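PDB 4ZEJ: metallo-beta-lactamase from Pseudomonas stutzeri, which probably hydrolyses the amide bond of beta-lactam antibiotics to give substituted beta-amino acids, using zinc as cofactor. Local coordinates for residues 92-97 against 113-118; 6-11 against 56-61. One frame throughout, in Å; residues are numbered along the deposited sequence.

Interaction 1: 92-97 against 113-118; sequences SISTYA and AKYTLK
Thr95 and Ala97 grip residues 114-117 in a parallel pairing through four hydrogen bonds. Tyr115 N donates to Thr95 O at 2.9 Å, Ala97 N to Tyr115 O at 3.2 Å, and Leu117 N to Ala97 O at 2.8 Å. The fourth ends on a side chain: the backbone N of Lys114 donates to Thr95 OG1 at 2.8 Å, with a nearly straight N-H...O angle of 166°. A first torsion of 54° sets that hydroxyl between its backbone N and carbonyl carbon, facing the incoming N-H, and Asn89 OD1 is its second partner. The methyl groups of Ala97 and Ala113 meet CB to CB at 3.7 Å, buried on the side where Asn102 of helix 99-107 bonds Ala113 N.

The face bearing Tyr96 and Tyr115 is looser. Their planes differ by 26°, but with centroids 5.2 Å apart the rings barely overlap; Tyr115 CD2 stands over one face of the Tyr96 ring, toward its rim, and the closer touch is Tyr96 CD2 on Tyr115 CB at 3.5 Å. On the solvent side, Lys114, with CG over the centre of the Tyr115 ring, runs out extended, and its NZ donates to Tyr115 OH at 2.9 Å; a water links NZ to Ser94 OG, which lies at the edge of the same ring. Such pairing closes a beta-alpha-beta crossover, with helix 99-107 connecting parallel strands at the sheet's edge.

Interaction 2: 6-11 against 56-61; sequences LRIEKV and ETLVHW
Thr57 OG1 has two partners, Arg53 O of its own helix and a water at 2.9 Å. The same water lies 3.4 Å from Leu6 N, a weak bond. Between residues 6-11 and 56-61 the polar link is thus by water and weak; Asp54 OD2, earlier in the same helix, adds a weak direct bond to Leu6 N.

Away from this water the contact is apolar. Leu6 CD2 rests on the helix between two side chains, 4.2 Å from Thr57 CG2 and 4.1 Å from Leu58 CB. Two residues on, Ile8 makes the larger contact. Its CD1 stands over one face of the Trp61 indole, 3.8 Å from the centroid of the five-membered ring and 25° off the ring normal, a CH-pi contact that is close also to a single atom, CD1 to CG at 3.5 Å. The other branch, CG2, lies 4.1 Å from Trp61 CZ2, so one isoleucine spans both rings of the indole. Trp61 carries CG anti to its backbone N (chi1 178°), which carries the indole out to Ile8, and Phe16 meets it edge-to-face. From another direction, Leu58 CD1 comes to 3.8 Å from Ile8 CD1, the two side chains crossing at about a right angle.

Arg7 and Glu9 point from the other face of the strand, where they form a salt bridge with each other. Residues 57, 58 and 61 form one stripe of the helix, and residues 6 and 8 one stripe of the chain. This is a helix packed on the face of a mixed sheet, at its outermost antiparallel strand, as in the alpha-beta/beta-alpha sandwich of metallo-beta-lactamases.

Overall arrangement
Both interactions involve the same seven-stranded sheet but at its two margins, for strand 7-12 is outermost at one end and strand 115-117 at the other, and the contact centres lie 21 Å apart. Interaction 1 is partly buried and joins strand to strand, largely through backbone hydrogen bonds. Interaction 2 is a surface contact that lays a helix on a strand, through methyl groups and an indole, with a weak water bridge as its polar part. The buried areas are 441 and 248 Å². They nevertheless touch: Ile93 CD1 packs 3.8 Å from Val59 CG1, so helix 52-64 leans on the loop leading into strand 95-98.

Interaction 1: 92-97 against 113-118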
loop_
_atom_site.group_PDB
_atom_site.type_symbol
_atom_site.label_atom_id
_atom_site.label_comp_id
_atom_site.label_asym_id
_atom_site.label_seq_id
_atom_site.Cartn_x
_atom_site.Cartn_y
_atom_site.Cartn_z
ATOM N N SER A 92 -12.137 15.470 7.071
ATOM C CA SER A 92 -13.105 14.555 7.719
ATOM C C SER A 92 -13.295 13.203 7.011
ATOM O O SER A 92 -14.353 12.575 7.138
ATOM C CB SER A 92 -14.460 15.249 7.940
ATOM O OG SER A 92 -14.265 16.554 8.444
ATOM N N ILE A 93 -12.259 12.756 6.290
ATOM C CA ILE A 93 -12.263 11.467 5.606
ATOM C C ILE A 93 -11.546 10.467 6.515
ATOM O O ILE A 93 -10.405 10.698 6.891
ATOM C CB ILE A 93 -11.556 11.551 4.237
ATOM C CG1 ILE A 93 -12.325 12.488 3.297
ATOM C CG2 ILE A 93 -11.413 10.160 3.617
ATOM C CD1 ILE A 93 -11.516 13.002 2.123
ATOM N N SER A 94 -12.219 9.365 6.858
ATOM C CA SER A 94 -11.673 8.377 7.801
ATOM C C SER A 94 -10.361 7.760 7.312
ATOM O O SER A 94 -10.274 7.305 6.183
ATOM C CB SER A 94 -12.686 7.250 8.045
ATOM O OG SER A 94 -13.906 7.747 8.565
ATOM N N THR A 95 -9.357 7.734 8.177
ATOM C CA THR A 95 -8.076 7.123 7.872
ATOM C C THR A 95 -7.842 5.969 8.833
ATOM O O THR A 95 -8.238 6.039 10.012
ATOM C CB THR A 95 -6.934 8.135 8.006
ATOM O OG1 THR A 95 -6.991 8.728 9.303
ATOM C CG2 THR A 95 -7.030 9.232 6.930
ATOM N N TYR A 96 -7.217 4.910 8.316
ATOM C CA TYR A 96 -6.966 3.668 9.048
ATOM C C TYR A 96 -5.509 3.266 8.900
ATOM O O TYR A 96 -4.902 3.435 7.836
ATOM C CB TYR A 96 -7.817 2.514 8.506
ATOM C CG TYR A 96 -9.293 2.677 8.700
ATOM C CD1 TYR A 96 -10.066 3.379 7.778
ATOM C CD2 TYR A 96 -9.930 2.134 9.814
ATOM C CE1 TYR A 96 -11.430 3.547 7.965
ATOM C CE2 TYR A 96 -11.289 2.297 10.010
ATOM C CZ TYR A 96 -12.033 3.001 9.081
ATOM O OH TYR A 96 -13.382 3.154 9.276
ATOM N N ALA A 97 -4.972 2.704 9.970
ATOM C CA ALA A 97 -3.672 2.067 9.961
ATOM C C ALA A 97 -3.621 1.088 11.123
ATOM O O ALA A 97 -4.437 1.181 12.056
ATOM C CB ALA A 97 -2.568 3.100 10.092
ATOM N N ALA A 113 -3.169 7.859 11.769
ATOM C CA ALA A 113 -4.502 7.581 11.239
ATOM C C ALA A 113 -5.527 7.751 12.370
ATOM O O ALA A 113 -5.196 7.578 13.539
ATOM C CB ALA A 113 -4.568 6.178 10.650
ATOM N N LYS A 114 -6.748 8.137 12.020
ATOM C CA LYS A 114 -7.791 8.380 13.029
ATOM C C LYS A 114 -8.223 7.085 13.716
ATOM O O LYS A 114 -8.549 7.093 14.904
ATOM C CB LYS A 114 -9.003 9.092 12.423
ATOM C CG LYS A 114 -10.154 9.288 13.406
ATOM C CD LYS A 114 -11.291 10.118 12.843
ATOM C CE LYS A 114 -12.429 10.210 13.845
ATOM N NZ LYS A 114 -13.741 10.353 13.162
ATOM N N TYR A 115 -8.255 5.995 12.959
ATOM C CA TYR A 115 -8.664 4.692 13.468
ATOM C C TYR A 115 -7.532 3.676 13.387
ATOM O O TYR A 115 -6.724 3.690 12.440
ATOM C CB TYR A 115 -9.852 4.177 12.671
ATOM C CG TYR A 115 -11.060 5.074 12.739
ATOM C CD1 TYR A 115 -11.819 5.156 13.900
ATOM C CD2 TYR A 115 -11.449 5.842 11.642
ATOM C CE1 TYR A 115 -12.930 5.976 13.972
ATOM C CE2 TYR A 115 -12.563 6.668 11.704
ATOM C CZ TYR A 115 -13.301 6.729 12.873
ATOM O OH TYR A 115 -14.409 7.538 12.959
ATOM N N THR A 116 -7.505 2.778 14.369
ATOM C CA THR A 116 -6.464 1.763 14.488
ATOM C C THR A 116 -7.047 0.374 14.216
ATOM O O THR A 116 -8.098 0.019 14.758
ATOM C CB THR A 116 -5.800 1.822 15.881
ATOM O OG1 THR A 116 -5.140 3.085 16.031
ATOM C CG2 THR A 116 -4.768 0.727 16.051
ATOM N N LEU A 117 -6.356 -0.395 13.372
ATOM C CA LEU A 117 -6.684 -1.796 13.099
ATOM C C LEU A 117 -5.863 -2.689 14.030
ATOM O O LEU A 117 -4.640 -2.624 14.035
ATOM C CB LEU A 117 -6.384 -2.137 11.633
ATOM C CG LEU A 117 -7.154 -1.311 10.597
ATOM C CD1 LEU A 117 -6.602 -1.530 9.200
ATOM C CD2 LEU A 117 -8.643 -1.607 10.644
ATOM N N LYS A 118 -6.537 -3.520 14.820
ATOM C CA LYS A 118 -5.864 -4.357 15.817
ATOM C C LYS A 118 -5.679 -5.786 15.328
ATOM O O LYS A 118 -6.410 -6.258 14.451
ATOM C CB LYS A 118 -6.654 -4.377 17.124
ATOM C CG LYS A 118 -6.641 -3.066 17.897
ATOM C CD LYS A 118 -7.625 -2.049 17.338
ATOM C CE LYS A 118 -8.008 -1.004 18.378
ATOM N NZ LYS A 118 -8.738 0.154 17.780
HETATM O O HOH W 1 -14.329 10.164 10.154
#

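Interaction 2: 6-11 against 56-61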
loop_
_atom_site.group_PDB
_atom_site.type_symbol
_atom_site.label_atom_id
_atom_site.label_comp_id
_atom_site.label_asym_id
_atom_site.label_seq_id
_atom_site.Cartn_x
_atom_site.Cartn_y
_atom_site.Cartn_z
ATOM N N LEU A 6 -0.356 13.262 -10.325
ATOM C CA LEU A 6 -0.970 11.955 -10.092
ATOM C C LEU A 6 -1.659 11.479 -11.357
ATOM O O LEU A 6 -2.229 12.288 -12.093
ATOM C CB LEU A 6 -2.044 12.063 -8.988
ATOM C CG LEU A 6 -2.782 10.760 -8.612
ATOM C CD1 LEU A 6 -2.413 10.222 -7.249
ATOM C CD2 LEU A 6 -4.278 10.971 -8.674
ATOM N N ARG A 7 -1.646 10.176 -11.593
ATOM C CA ARG A 7 -2.546 9.588 -12.587
ATOM C C ARG A 7 -3.286 8.390 -12.018
ATOM O O ARG A 7 -2.873 7.806 -11.014
ATOM C CB ARG A 7 -1.811 9.253 -13.881
ATOM C CG ARG A 7 -0.727 8.231 -13.701
ATOM C CD ARG A 7 -0.074 7.947 -15.039
ATOM N NE ARG A 7 0.775 6.781 -14.966
ATOM C CZ ARG A 7 2.040 6.761 -14.544
ATOM N NH1 ARG A 7 2.649 7.860 -14.097
ATOM N NH2 ARG A 7 2.699 5.608 -14.567
ATOM N N ILE A 8 -4.431 8.093 -12.626
ATOM C CA ILE A 8 -5.314 7.025 -12.174
ATOM C C ILE A 8 -5.644 6.171 -13.376
ATOM O O ILE A 8 -6.108 6.691 -14.389
ATOM C CB ILE A 8 -6.603 7.577 -11.525
ATOM C CG1 ILE A 8 -6.267 8.519 -10.360
ATOM C CG2 ILE A 8 -7.452 6.432 -10.981
ATOM C CD1 ILE A 8 -7.407 9.430 -9.957
ATOM N N GLU A 9 -5.398 4.867 -13.273
ATOM C CA GLU A 9 -5.572 3.958 -14.403
ATOM C C GLU A 9 -6.297 2.692 -13.944
ATOM O O GLU A 9 -6.074 2.213 -12.832
ATOM C CB GLU A 9 -4.183 3.688 -15.038
ATOM C CG GLU A 9 -3.663 4.914 -15.817
ATOM C CD GLU A 9 -2.173 4.917 -16.116
ATOM O OE1 GLU A 9 -1.384 4.857 -15.171
ATOM O OE2 GLU A 9 -1.783 5.042 -17.308
ATOM N N LYS A 10 -7.186 2.160 -14.781
ATOM C CA LYS A 10 -7.954 0.967 -14.411
ATOM C C LYS A 10 -7.079 -0.287 -14.465
ATOM O O LYS A 10 -6.359 -0.483 -15.436
ATOM C CB LYS A 10 -9.151 0.793 -15.350
ATOM C CG LYS A 10 -10.143 -0.282 -14.923
ATOM C CD LYS A 10 -11.354 -0.260 -15.839
ATOM C CE LYS A 10 -12.291 -1.425 -15.602
ATOM N NZ LYS A 10 -13.397 -1.419 -16.606
ATOM N N VAL A 11 -7.160 -1.132 -13.439
ATOM C CA VAL A 11 -6.504 -2.453 -13.427
ATOM C C VAL A 11 -7.482 -3.508 -13.951
ATOM O O VAL A 11 -7.171 -4.285 -14.855
ATOM C CB VAL A 11 -6.040 -2.842 -12.001
ATOM C CG1 VAL A 11 -5.397 -4.224 -11.990
ATOM C CG2 VAL A 11 -5.081 -1.791 -11.457
ATOM N N GLU A 56 -5.378 15.429 -2.771
ATOM C CA GLU A 56 -6.534 16.239 -3.179
ATOM C C GLU A 56 -7.066 15.866 -4.570
ATOM O O GLU A 56 -8.278 15.722 -4.758
ATOM C CB GLU A 56 -6.208 17.731 -3.101
ATOM C CG GLU A 56 -7.407 18.609 -3.436
ATOM C CD GLU A 56 -7.290 20.064 -2.993
ATOM O OE1 GLU A 56 -6.467 20.410 -2.121
ATOM O OE2 GLU A 56 -8.080 20.875 -3.507
ATOM N N THR A 57 -6.167 15.700 -5.536
ATOM C CA THR A 57 -6.554 15.290 -6.888
ATOM C C THR A 57 -7.317 13.964 -6.903
ATOM O O THR A 57 -8.369 13.863 -7.533
ATOM C CB THR A 57 -5.336 15.198 -7.806
ATOM O OG1 THR A 57 -4.695 16.477 -7.827
ATOM C CG2 THR A 57 -5.745 14.818 -9.229
ATOM N N LEU A 58 -6.782 12.976 -6.189
ATOM C CA LEU A 58 -7.390 11.670 -6.072
ATOM C C LEU A 58 -8.790 11.738 -5.457
ATOM O O LEU A 58 -9.735 11.132 -5.985
ATOM C CB LEU A 58 -6.507 10.758 -5.215
ATOM C CG LEU A 58 -7.025 9.334 -4.985
ATOM C CD1 LEU A 58 -7.067 8.596 -6.314
ATOM C CD2 LEU A 58 -6.184 8.591 -3.952
ATOM N N VAL A 59 -8.916 12.463 -4.349
ATOM C CA VAL A 59 -10.214 12.602 -3.661
ATOM C C VAL A 59 -11.236 13.328 -4.559
ATOM O O VAL A 59 -12.412 12.932 -4.635
ATOM C CB VAL A 59 -10.042 13.284 -2.281
ATOM C CG1 VAL A 59 -11.379 13.617 -1.641
ATOM C CG2 VAL A 59 -9.242 12.383 -1.338
ATOM N N HIS A 60 -10.789 14.363 -5.260
ATOM C CA HIS A 60 -11.644 15.067 -6.215
ATOM C C HIS A 60 -12.140 14.152 -7.324
ATOM O O HIS A 60 -13.294 14.250 -7.723
ATOM C CB HIS A 60 -10.917 16.274 -6.820
ATOM C CG HIS A 60 -10.820 17.438 -5.896
ATOM N ND1 HIS A 60 -10.672 18.734 -6.340
ATOM C CD2 HIS A 60 -10.912 17.512 -4.546
ATOM C CE1 HIS A 60 -10.655 19.551 -5.304
ATOM N NE2 HIS A 60 -10.790 18.832 -4.205
ATOM N N TRP A 61 -11.270 13.271 -7.819
ATOM C CA TRP A 61 -11.651 12.318 -8.857
ATOM C C TRP A 61 -12.733 11.353 -8.359
ATOM O O TRP A 61 -13.712 11.094 -9.073
ATOM C CB TRP A 61 -10.421 11.556 -9.376
ATOM C CG TRP A 61 -10.718 10.497 -10.429
ATOM C CD1 TRP A 61 -10.761 10.673 -11.781
ATOM C CD2 TRP A 61 -10.982 9.108 -10.197
ATOM N NE1 TRP A 61 -11.049 9.484 -12.405
ATOM C CE2 TRP A 61 -11.189 8.505 -11.457
ATOM C CE3 TRP A 61 -11.090 8.318 -9.045
ATOM C CZ2 TRP A 61 -11.491 7.144 -11.598
ATOM C CZ3 TRP A 61 -11.391 6.960 -9.184
ATOM C CH2 TRP A 61 -11.581 6.388 -10.456
HETATM O O HOH W 2 -2.100 15.951 -9.066
#